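PDB 4Y2F: sensor protein KdpD, which acts as the membrane sensor histidine kinase of a potassium-responsive two-component system, probably autophosphorylating on histidine and passing the phosphate to its response regulator. Local coordinates for residues R36-L48 with G56-F69. Sequence-based numbering, arbitrary orientation.
Sequences RSQVLLPDDNGKL and GMTPWDDAIAQWSF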
loop_
_atom_site.group_PDB
_atom_site.type_symbol
_atom_site.label_atom_id
_atom_site.label_comp_id
_atom_site.label_asym_id
_atom_site.label_seq_id
_atom_site.Cartn_x
_atom_site.Cartn_y
_atom_site.Cartn_z
ATOM N N ARG A 36 -19.534 4.440 -8.707
ATOM C CA ARG A 36 -19.077 3.814 -9.935
ATOM C C ARG A 36 -17.667 4.309 -10.213
ATOM O O ARG A 36 -17.305 5.436 -9.860
ATOM C CB ARG A 36 -20.005 4.185 -11.094
ATOM C CG ARG A 36 -21.479 3.796 -10.859
ATOM C CD ARG A 36 -21.694 2.281 -10.755
ATOM N NE ARG A 36 -23.024 1.910 -10.217
ATOM C CZ ARG A 36 -24.135 1.732 -10.942
ATOM N NH1 ARG A 36 -24.089 1.901 -12.262
ATOM N NH2 ARG A 36 -25.299 1.371 -10.356
ATOM N N SER A 37 -16.843 3.459 -10.806
ATOM C CA SER A 37 -15.479 3.899 -11.045
ATOM C C SER A 37 -14.944 3.264 -12.309
ATOM O O SER A 37 -15.405 2.208 -12.752
ATOM C CB SER A 37 -14.544 3.641 -9.869
ATOM O OG SER A 37 -14.438 2.266 -9.621
ATOM N N GLN A 38 -13.938 3.928 -12.876
ATOM C CA GLN A 38 -13.248 3.430 -14.054
ATOM C C GLN A 38 -11.766 3.733 -13.899
ATOM O O GLN A 38 -11.381 4.894 -13.702
ATOM C CB GLN A 38 -13.755 4.180 -15.280
ATOM C CG GLN A 38 -12.983 3.856 -16.533
ATOM C CD GLN A 38 -13.372 2.516 -17.089
ATOM O OE1 GLN A 38 -14.520 2.312 -17.466
ATOM N NE2 GLN A 38 -12.422 1.585 -17.136
ATOM N N VAL A 39 -10.947 2.692 -13.985
ATOM C CA VAL A 39 -9.500 2.833 -14.043
ATOM C C VAL A 39 -9.088 3.047 -15.494
ATOM O O VAL A 39 -9.574 2.355 -16.403
ATOM C CB VAL A 39 -8.814 1.600 -13.426
ATOM C CG1 VAL A 39 -7.319 1.578 -13.747
ATOM C CG2 VAL A 39 -9.032 1.586 -11.907
ATOM N N LEU A 40 -8.208 4.027 -15.701
ATOM C CA LEU A 40 -7.655 4.370 -17.007
ATOM C C LEU A 40 -6.148 4.149 -16.968
ATOM O O LEU A 40 -5.474 4.608 -16.040
ATOM C CB LEU A 40 -7.937 5.845 -17.310
ATOM C CG LEU A 40 -9.417 6.248 -17.271
ATOM C CD1 LEU A 40 -9.584 7.753 -17.509
ATOM C CD2 LEU A 40 -10.190 5.456 -18.296
ATOM N N LEU A 41 -5.618 3.475 -17.991
ATOM C CA LEU A 41 -4.208 3.118 -18.041
ATOM C C LEU A 41 -3.576 3.666 -19.315
ATOM O O LEU A 41 -4.233 3.714 -20.363
ATOM C CB LEU A 41 -4.031 1.593 -18.004
ATOM C CG LEU A 41 -4.602 0.943 -16.740
ATOM C CD1 LEU A 41 -4.448 -0.557 -16.795
ATOM C CD2 LEU A 41 -3.942 1.506 -15.481
ATOM N N PRO A 42 -2.312 4.087 -19.263
ATOM C CA PRO A 42 -1.656 4.597 -20.473
ATOM C C PRO A 42 -1.352 3.485 -21.464
ATOM O O PRO A 42 -1.022 2.357 -21.089
ATOM C CB PRO A 42 -0.356 5.210 -19.937
ATOM C CG PRO A 42 -0.092 4.465 -18.654
ATOM C CD PRO A 42 -1.454 4.206 -18.070
ATOM N N ASP A 43 -1.458 3.821 -22.747
ATOM C CA ASP A 43 -1.030 2.917 -23.809
ATOM C C ASP A 43 0.447 3.160 -24.122
ATOM O O ASP A 43 1.163 3.813 -23.357
ATOM C CB ASP A 43 -1.956 3.005 -25.026
ATOM C CG ASP A 43 -1.918 4.366 -25.718
ATOM O OD1 ASP A 43 -0.936 5.122 -25.551
ATOM O OD2 ASP A 43 -2.882 4.677 -26.453
ATOM N N ASP A 44 0.908 2.633 -25.266
ATOM C CA ASP A 44 2.301 2.782 -25.685
ATOM C C ASP A 44 2.737 4.236 -25.725
ATOM O O ASP A 44 3.906 4.544 -25.459
ATOM C CB ASP A 44 2.485 2.222 -27.097
ATOM C CG ASP A 44 2.338 0.721 -27.163
ATOM O OD1 ASP A 44 1.772 0.128 -26.221
ATOM O OD2 ASP A 44 2.786 0.136 -28.171
ATOM N N ASN A 45 1.829 5.135 -26.088
ATOM C CA ASN A 45 2.139 6.541 -26.291
ATOM C C ASN A 45 1.923 7.383 -25.041
ATOM O O ASN A 45 2.153 8.597 -25.082
ATOM C CB ASN A 45 1.279 7.095 -27.432
ATOM C CG ASN A 45 1.268 6.187 -28.652
ATOM O OD1 ASN A 45 2.286 5.595 -29.009
ATOM N ND2 ASN A 45 0.109 6.071 -29.294
ATOM N N GLY A 46 1.501 6.775 -23.937
ATOM C CA GLY A 46 1.136 7.537 -22.763
ATOM C C GLY A 46 -0.268 8.097 -22.777
ATOM O O GLY A 46 -0.596 8.918 -21.913
ATOM N N LYS A 47 -1.107 7.690 -23.729
ATOM C CA LYS A 47 -2.490 8.147 -23.793
ATOM C C LYS A 47 -3.407 7.153 -23.090
ATOM O O LYS A 47 -3.280 5.938 -23.263
ATOM C CB LYS A 47 -2.936 8.334 -25.244
ATOM C CG LYS A 47 -2.216 9.452 -25.982
ATOM C CD LYS A 47 -2.414 10.800 -25.305
ATOM C CE LYS A 47 -1.518 11.850 -25.930
ATOM N NZ LYS A 47 -0.097 11.395 -25.950
ATOM N N LEU A 48 -4.340 7.681 -22.305
ATOM C CA LEU A 48 -5.140 6.861 -21.404
ATOM C C LEU A 48 -6.186 6.054 -22.159
ATOM O O LEU A 48 -6.792 6.535 -23.120
ATOM C CB LEU A 48 -5.839 7.752 -20.383
ATOM C CG LEU A 48 -4.897 8.429 -19.394
ATOM C CD1 LEU A 48 -5.692 9.427 -18.586
ATOM C CD2 LEU A 48 -4.248 7.391 -18.471
ATOM N N GLY A 56 -23.776 3.934 -16.928
ATOM C CA GLY A 56 -23.964 4.296 -15.545
ATOM C C GLY A 56 -23.061 5.409 -15.046
ATOM O O GLY A 56 -23.364 6.003 -14.009
ATOM N N MET A 57 -21.956 5.696 -15.736
ATOM C CA MET A 57 -21.113 6.833 -15.392
ATOM C C MET A 57 -21.374 8.021 -16.312
ATOM O O MET A 57 -21.609 7.865 -17.512
ATOM C CB MET A 57 -19.623 6.483 -15.456
ATOM C CG MET A 57 -19.203 5.601 -14.297
ATOM S SD MET A 57 -17.446 5.213 -14.289
ATOM C CE MET A 57 -16.771 6.644 -13.440
ATOM N N THR A 58 -21.297 9.207 -15.739
ATOM C CA THR A 58 -21.395 10.413 -16.543
ATOM C C THR A 58 -20.085 10.587 -17.309
ATOM O O THR A 58 -19.014 10.266 -16.793
ATOM C CB THR A 58 -21.626 11.626 -15.637
ATOM O OG1 THR A 58 -22.592 11.303 -14.633
ATOM C CG2 THR A 58 -22.168 12.794 -16.445
ATOM N N PRO A 59 -20.133 11.070 -18.553
ATOM C CA PRO A 59 -18.884 11.258 -19.304
ATOM C C PRO A 59 -18.000 12.318 -18.663
ATOM O O PRO A 59 -18.471 13.389 -18.274
ATOM C CB PRO A 59 -19.356 11.724 -20.686
ATOM C CG PRO A 59 -20.773 11.367 -20.772
ATOM C CD PRO A 59 -21.331 11.258 -19.387
ATOM N N TRP A 60 -16.713 12.020 -18.579
ATOM C CA TRP A 60 -15.718 12.969 -18.097
ATOM C C TRP A 60 -14.947 13.532 -19.280
ATOM O O TRP A 60 -15.049 13.049 -20.411
ATOM C CB TRP A 60 -14.753 12.309 -17.111
ATOM C CG TRP A 60 -14.047 11.141 -17.686
ATOM C CD1 TRP A 60 -12.883 11.148 -18.401
ATOM C CD2 TRP A 60 -14.466 9.783 -17.610
ATOM N NE1 TRP A 60 -12.551 9.870 -18.770
ATOM C CE2 TRP A 60 -13.509 9.011 -18.298
ATOM C CE3 TRP A 60 -15.555 9.136 -17.019
ATOM C CZ2 TRP A 60 -13.606 7.626 -18.414
ATOM C CZ3 TRP A 60 -15.639 7.756 -17.119
ATOM C CH2 TRP A 60 -14.673 7.017 -17.815
ATOM N N ASP A 61 -14.180 14.583 -19.013
ATOM C CA ASP A 61 -13.396 15.211 -20.065
ATOM C C ASP A 61 -12.109 14.418 -20.263
ATOM O O ASP A 61 -11.286 14.317 -19.344
ATOM C CB ASP A 61 -13.100 16.667 -19.716
ATOM C CG ASP A 61 -12.389 17.400 -20.838
ATOM O OD1 ASP A 61 -12.995 18.310 -21.447
ATOM O OD2 ASP A 61 -11.225 17.065 -21.122
ATOM N N ASP A 62 -11.947 13.844 -21.461
ATOM C CA ASP A 62 -10.777 13.017 -21.746
ATOM C C ASP A 62 -9.485 13.805 -21.617
ATOM O O ASP A 62 -8.470 13.270 -21.155
ATOM C CB ASP A 62 -10.859 12.453 -23.164
ATOM C CG ASP A 62 -12.026 11.508 -23.362
ATOM O OD1 ASP A 62 -12.416 10.818 -22.395
ATOM O OD2 ASP A 62 -12.546 11.448 -24.496
ATOM N N ALA A 63 -9.494 15.074 -22.024
ATOM C CA ALA A 63 -8.264 15.853 -22.000
ATOM C C ALA A 63 -7.889 16.289 -20.592
ATOM O O ALA A 63 -6.697 16.379 -20.277
ATOM C CB ALA A 63 -8.379 17.051 -22.947
ATOM N N ILE A 64 -8.876 16.544 -19.730
ATOM C CA ILE A 64 -8.581 16.839 -18.333
ATOM C C ILE A 64 -8.084 15.588 -17.617
ATOM O O ILE A 64 -7.159 15.653 -16.794
ATOM C CB ILE A 64 -9.795 17.492 -17.642
ATOM C CG1 ILE A 64 -10.189 18.776 -18.384
ATOM C CG2 ILE A 64 -9.500 17.764 -16.176
ATOM C CD1 ILE A 64 -9.106 19.835 -18.376
ATOM N N ALA A 65 -8.657 14.424 -17.951
ATOM C CA ALA A 65 -8.107 13.168 -17.448
ATOM C C ALA A 65 -6.649 13.013 -17.867
ATOM O O ALA A 65 -5.782 12.694 -17.042
ATOM C CB ALA A 65 -8.951 11.998 -17.948
ATOM N N GLN A 66 -6.351 13.261 -19.149
ATOM C CA GLN A 66 -4.963 13.200 -19.592
ATOM C C GLN A 66 -4.093 14.191 -18.822
ATOM O O GLN A 66 -2.951 13.871 -18.463
ATOM C CB GLN A 66 -4.873 13.441 -21.104
ATOM C CG GLN A 66 -3.511 13.104 -21.716
ATOM C CD GLN A 66 -3.201 11.615 -21.705
ATOM O OE1 GLN A 66 -4.021 10.791 -22.118
ATOM N NE2 GLN A 66 -2.005 11.264 -21.229
ATOM N N TRP A 67 -4.611 15.400 -18.565
ATOM C CA TRP A 67 -3.877 16.399 -17.783
ATOM C C TRP A 67 -3.550 15.877 -16.388
ATOM O O TRP A 67 -2.424 16.039 -15.895
ATOM C CB TRP A 67 -4.702 17.685 -17.675
ATOM C CG TRP A 67 -4.094 18.750 -16.761
ATOM C CD1 TRP A 67 -3.235 19.749 -17.124
ATOM C CD2 TRP A 67 -4.327 18.920 -15.353
ATOM N NE1 TRP A 67 -2.913 20.523 -16.033
ATOM C CE2 TRP A 67 -3.562 20.030 -14.931
ATOM C CE3 TRP A 67 -5.090 18.231 -14.403
ATOM C CZ2 TRP A 67 -3.543 20.468 -13.606
ATOM C CZ3 TRP A 67 -5.070 18.671 -13.084
ATOM C CH2 TRP A 67 -4.309 19.782 -12.702
ATOM N N SER A 68 -4.535 15.260 -15.728
ATOM C CA SER A 68 -4.323 14.713 -14.396
ATOM C C SER A 68 -3.230 13.648 -14.406
ATOM O O SER A 68 -2.372 13.617 -13.509
ATOM C CB SER A 68 -5.654 14.143 -13.899
ATOM O OG SER A 68 -5.529 13.460 -12.660
ATOM N N PHE A 69 -3.257 12.760 -15.405
ATOM C CA PHE A 69 -2.242 11.716 -15.517
ATOM C C PHE A 69 -0.870 12.309 -15.810
ATOM O O PHE A 69 0.140 11.899 -15.223
ATOM C CB PHE A 69 -2.637 10.729 -16.618
ATOM C CG PHE A 69 -1.572 9.713 -16.933
ATOM C CD1 PHE A 69 -1.386 8.615 -16.111
ATOM C CD2 PHE A 69 -0.749 9.862 -18.042
ATOM C CE1 PHE A 69 -0.408 7.683 -16.386
ATOM C CE2 PHE A 69 0.236 8.931 -18.329
ATOM C CZ PHE A 69 0.414 7.841 -17.499
#
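Strand 36-42 and the turn after it pack against the loop and first helical turns of 56-69, a strand-to-helix contact on one face of the antiparallel sheet of a GAF domain; helix 18-33 touches Ser37, Val39 and Leu41 on the other face. Alternation along the strand sends Gln38, Leu40 and Pro42 toward the loop and helix. Near the start of the strand, the flexible, unbranched Met57 lays its sulfur along the backbone, SD lying 3.7 Å from Ser37 C. The broad indole of Trp60 then spans two strand residues: CH2 meets Gln38 CG at 3.8 Å, while Leu40 CD2 stands 4.0 Å from Trp60 CZ2 and its CD1 lies near NE1 on the pyrrole side. Ala65, small enough for the helix to come close, receives CD1 of Leu40 and CD1 of Leu48.

Phe69, its ring carried out by a CG anti to the backbone N (chi1 173°), takes Leu48 CD2 over one face in a CH-pi contact, 4.1 Å from the ring centroid. At the far end of the ring, Phe69 CZ lies 3.6 Å from CG of the compact Pro42. A glutamine on the helix suits the end of the turn, because its amide can both give and accept: Gln66 OE1 accepts Leu48 N at 3.1 Å, using a lone pair that lies in the plane of the amide carbonyl. From the same amide, Gln66 NE2 donates to Gly46 O at 2.8 Å, with an N-H...O angle of 146°.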